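Local coordinates for probable glutamine-binding lipoprotein GlnH (GLNBP) (Mycobacterium tuberculosis, PDB 6H1U) that binds acidic amino acids such as L-glutamate and L-aspartate, probably as a lipid-anchored solute-binding protein serving transport, at residues N62-R67 and D209-A214. Sequence-based numbering, arbitrary orientation.
With ASP (aspartic acid), chain B.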
ATOM      1  N   ASN A  62      -8.086  -6.372  -2.882  1.00 13.39           N
ATOM      2  CA  ASN A  62      -9.438  -5.983  -2.488  1.00 12.29           C
ATOM      3  C   ASN A  62      -9.421  -4.733  -1.617  1.00 12.87           C
ATOM      4  O   ASN A  62      -8.554  -4.565  -0.748  1.00 15.63           O
ATOM      5  CB  ASN A  62     -10.144  -7.125  -1.745  1.00 14.15           C
ATOM      6  CG  ASN A  62     -11.642  -6.907  -1.662  1.00 23.50           C
ATOM      7  OD1 ASN A  62     -12.228  -6.275  -2.541  1.00 21.78           O
ATOM      8  ND2 ASN A  62     -12.264  -7.406  -0.600  1.00 18.60           N
ATOM      9  N   LEU A  63     -10.389  -3.852  -1.878  1.00 14.26           N
ATOM     10  CA  LEU A  63     -10.638  -2.550  -1.275  1.00 12.30           C
ATOM     11  C   LEU A  63      -9.710  -1.482  -1.820  1.00 12.05           C
ATOM     12  O   LEU A  63      -9.990  -0.302  -1.610  1.00 14.77           O
ATOM     13  CB  LEU A  63     -10.541  -2.545   0.265  1.00 15.08           C
ATOM     14  CG  LEU A  63     -11.408  -3.614   0.944  1.00 14.20           C
ATOM     15  CD1 LEU A  63     -11.344  -3.468   2.455  1.00 18.84           C
ATOM     16  CD2 LEU A  63     -12.842  -3.487   0.432  1.00 12.74           C
ATOM     17  N   PHE A  64      -8.628  -1.832  -2.532  1.00 12.50           N
ATOM     18  CA  PHE A  64      -7.644  -0.837  -2.951  1.00 12.66           C
ATOM     19  C   PHE A  64      -7.477  -0.752  -4.457  1.00 11.42           C
ATOM     20  O   PHE A  64      -7.525   0.349  -5.010  1.00 13.95           O
ATOM     21  CB  PHE A  64      -6.299  -1.127  -2.268  1.00 13.13           C
ATOM     22  CG  PHE A  64      -6.290  -0.678  -0.856  1.00 12.68           C
ATOM     23  CD1 PHE A  64      -5.952   0.635  -0.547  1.00 14.04           C
ATOM     24  CD2 PHE A  64      -6.735  -1.515   0.157  1.00 14.78           C
ATOM     25  CE1 PHE A  64      -6.002   1.079   0.746  1.00 16.41           C
ATOM     26  CE2 PHE A  64      -6.789  -1.074   1.463  1.00 19.59           C
ATOM     27  CZ  PHE A  64      -6.417   0.238   1.760  1.00 17.25           C
ATOM     28  N   SER A  65      -7.290  -1.882  -5.145  1.00 13.52           N
ATOM     29  CA  SER A  65      -7.242  -1.874  -6.606  0.69 11.00           C
ATOM     30  C   SER A  65      -7.635  -3.276  -7.076  1.00 11.36           C
ATOM     31  O   SER A  65      -6.829  -4.207  -6.987  1.00 16.25           O
ATOM     32  CB  SER A  65      -5.871  -1.451  -7.122  0.69 13.03           C
ATOM     33  OG  SER A  65      -4.809  -2.241  -6.594  0.69 17.37           O
ATOM     34  N   PHE A  66      -8.864  -3.411  -7.558  1.00 13.54           N
ATOM     35  CA  PHE A  66      -9.387  -4.733  -7.878  1.00 12.08           C
ATOM     36  C   PHE A  66     -10.473  -4.569  -8.927  1.00 15.72           C
ATOM     37  O   PHE A  66     -10.914  -3.456  -9.220  1.00 19.02           O
ATOM     38  CB  PHE A  66      -9.924  -5.430  -6.618  1.00 13.03           C
ATOM     39  CG  PHE A  66     -11.162  -4.775  -6.031  1.00 15.76           C
ATOM     40  CD1 PHE A  66     -11.065  -3.605  -5.292  1.00 16.19           C
ATOM     41  CD2 PHE A  66     -12.419  -5.324  -6.244  1.00 17.92           C
ATOM     42  CE1 PHE A  66     -12.201  -2.997  -4.770  1.00 13.51           C
ATOM     43  CE2 PHE A  66     -13.553  -4.730  -5.724  1.00 20.71           C
ATOM     44  CZ  PHE A  66     -13.450  -3.567  -4.982  1.00 18.18           C
ATOM     45  N   ARG A  67     -10.928  -5.695  -9.471  1.00 19.67           N
ATOM     46  CA  ARG A  67     -12.012  -5.670 -10.445  1.00 22.33           C
ATOM     47  C   ARG A  67     -13.325  -5.980  -9.740  1.00 24.41           C
ATOM     48  O   ARG A  67     -13.473  -7.051  -9.135  1.00 23.19           O
ATOM     49  CB  ARG A  67     -11.774  -6.654 -11.586  1.00 26.01           C
ATOM     50  CG  ARG A  67     -12.972  -6.723 -12.519  1.00 30.77           C
ATOM     51  CD  ARG A  67     -12.594  -7.215 -13.896  1.00 37.12           C
ATOM     52  NE  ARG A  67     -11.723  -6.272 -14.585  1.00 37.42           N
ATOM     53  CZ  ARG A  67     -10.448  -6.516 -14.861  1.00 38.38           C
ATOM     54  NH1 ARG A  67      -9.905  -7.671 -14.507  1.00 38.78           N
ATOM     55  NH2 ARG A  67      -9.720  -5.609 -15.491  1.00 32.36           N
ATOM     56  N   ASP A 209      -0.480  -4.975   6.589  1.00 12.44           N
ATOM     57  CA  ASP A 209      -1.317  -3.815   6.892  1.00 14.66           C
ATOM     58  C   ASP A 209      -2.743  -4.237   7.218  1.00 12.46           C
ATOM     59  O   ASP A 209      -3.352  -5.008   6.469  1.00 15.28           O
ATOM     60  CB  ASP A 209      -1.374  -2.874   5.688  1.00 12.81           C
ATOM     61  CG  ASP A 209      -0.009  -2.485   5.143  1.00 14.28           C
ATOM     62  OD1 ASP A 209       1.041  -2.876   5.686  1.00 12.44           O
ATOM     63  OD2 ASP A 209      -0.014  -1.757   4.132  1.00 15.39           O
ATOM     64  N   ASP A 210      -3.304  -3.674   8.305  1.00 12.56           N
ATOM     65  CA  ASP A 210      -4.675  -4.025   8.672  1.00 11.75           C
ATOM     66  C   ASP A 210      -5.675  -3.643   7.583  1.00 15.97           C
ATOM     67  O   ASP A 210      -6.722  -4.288   7.445  1.00 14.75           O
ATOM     68  CB  ASP A 210      -5.061  -3.399  10.025  1.00 16.13           C
ATOM     69  CG  ASP A 210      -4.839  -1.881  10.111  1.00 24.92           C
ATOM     70  OD1 ASP A 210      -4.339  -1.224   9.171  1.00 19.37           O
ATOM     71  OD2 ASP A 210      -5.165  -1.332  11.185  1.00 30.57           O
ATOM     72  N   THR A 211      -5.368  -2.603   6.808  1.00 12.68           N
ATOM     73  CA  THR A 211      -6.169  -2.233   5.644  1.00 12.12           C
ATOM     74  C   THR A 211      -6.235  -3.368   4.624  1.00 14.02           C
ATOM     75  O   THR A 211      -7.319  -3.731   4.145  1.00 15.17           O
ATOM     76  CB  THR A 211      -5.550  -0.992   5.000  1.00 14.33           C
ATOM     77  OG1 THR A 211      -4.138  -1.211   4.913  1.00 14.39           O
ATOM     78  CG2 THR A 211      -5.806   0.242   5.843  1.00 19.18           C
ATOM     79  N   ILE A 212      -5.071  -3.904   4.239  1.00 13.63           N
ATOM     80  CA  ILE A 212      -5.012  -5.031   3.311  1.00 11.02           C
ATOM     81  C   ILE A 212      -5.693  -6.251   3.915  1.00 12.57           C
ATOM     82  O   ILE A 212      -6.460  -6.953   3.241  1.00 13.14           O
ATOM     83  CB  ILE A 212      -3.546  -5.331   2.950  1.00 11.56           C
ATOM     84  CG1 ILE A 212      -2.930  -4.121   2.221  1.00 13.20           C
ATOM     85  CG2 ILE A 212      -3.440  -6.621   2.127  1.00 16.85           C
ATOM     86  CD1 ILE A 212      -1.480  -4.332   1.838  1.00 13.65           C
ATOM     87  N   LEU A 213      -5.426  -6.519   5.193  1.00 13.68           N
ATOM     88  CA  LEU A 213      -6.059  -7.657   5.855  1.00 12.36           C
ATOM     89  C   LEU A 213      -7.577  -7.525   5.853  1.00 13.68           C
ATOM     90  O   LEU A 213      -8.295  -8.524   5.692  1.00 14.87           O
ATOM     91  CB  LEU A 213      -5.541  -7.788   7.286  1.00 10.26           C
ATOM     92  CG  LEU A 213      -4.060  -8.138   7.441  1.00 10.56           C
ATOM     93  CD1 LEU A 213      -3.757  -8.343   8.912  1.00 12.11           C
ATOM     94  CD2 LEU A 213      -3.724  -9.381   6.622  1.00 13.45           C
ATOM     95  N   ALA A 214      -8.091  -6.303   6.024  1.00 15.24           N
ATOM     96  CA  ALA A 214      -9.538  -6.109   6.007  1.00 15.11           C
ATOM     97  C   ALA A 214     -10.133  -6.525   4.669  1.00 16.25           C
ATOM     98  O   ALA A 214     -11.233  -7.091   4.617  1.00 16.33           O
ATOM     99  CB  ALA A 214      -9.874  -4.648   6.318  1.00 16.86           C
TER
HETATM  100  N   ASP B 401       2.288  -1.252   2.770  1.00 15.37           N
HETATM  101  CA  ASP B 401       3.247  -2.349   2.823  1.00 17.53           C
HETATM  102  C   ASP B 401       4.423  -2.072   1.895  1.00 18.32           C
HETATM  103  O   ASP B 401       5.224  -2.970   1.619  1.00 14.80           O
HETATM  104  CB  ASP B 401       2.568  -3.686   2.450  1.00 14.73           C
HETATM  105  CG  ASP B 401       2.158  -3.749   0.990  1.00 19.40           C
HETATM  106  OD1 ASP B 401       1.819  -4.854   0.514  1.00 19.01           O
HETATM  107  OD2 ASP B 401       2.152  -2.703   0.314  1.00 16.28           O
HETATM  108  OXT ASP B 401       4.555  -0.934   1.422  1.00 14.44           O
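Leu63 and Phe64 reach the N-terminal part of helix 210-219 from the tight connection between strands 60-61 and 65-67, where Leu63 takes a left-handed backbone conformation (phi 78°) and Phe64 and Ser65 together lie opposite Ser61 as a classic beta bulge. The setting is the two-lobed fold of the family 3 solute-binding proteins: the bulged hairpin belongs to the lobe of strand 53-57, the helix to that of strands 163-167 and 205-207, so the contact bridges the lobes beside the occupied ligand cleft. It is small, burying 190 Å², and its contacts are mainly apolar.

The Phe64 ring crosses the Thr211 side chain at about a right angle. Phe64 CZ lies 3.6 Å from Thr211 CB, met obliquely, while Thr211 O lies in the ring plane at the edge, 3.8 Å from Phe64 CE2. Thr211 has its CG2 anti to the carbonyl carbon, with OG1 held between backbone N and C (chi1 46°); that hydroxyl bonds to Tyr235 OH, which also bonds to Asp209 OD2. One phenol thus ties the threonine beside the ring to the ligand-binding carboxylate. Leu63 extends the apolar patch along the helix, its CD1 branch alone making the approach, 4.0 Å from Ala214 C and 4.3 Å from Ala214 CB. Just beyond, Asn62 ND2 adds a polar link between the lobes by bonding to Gly215 O.

On the cleft side, Asp209 occupies the N-cap position without making a capping bond; its carboxylate turns instead to the bound aspartic acid, which Arg106 and Arg128 also grip. One turn on, Ile212 CD1 packs 3.6 Å from ligand OD1, and Asp209 OD2 accepts a 2.7 Å hydrogen bond from the ligand's amino N.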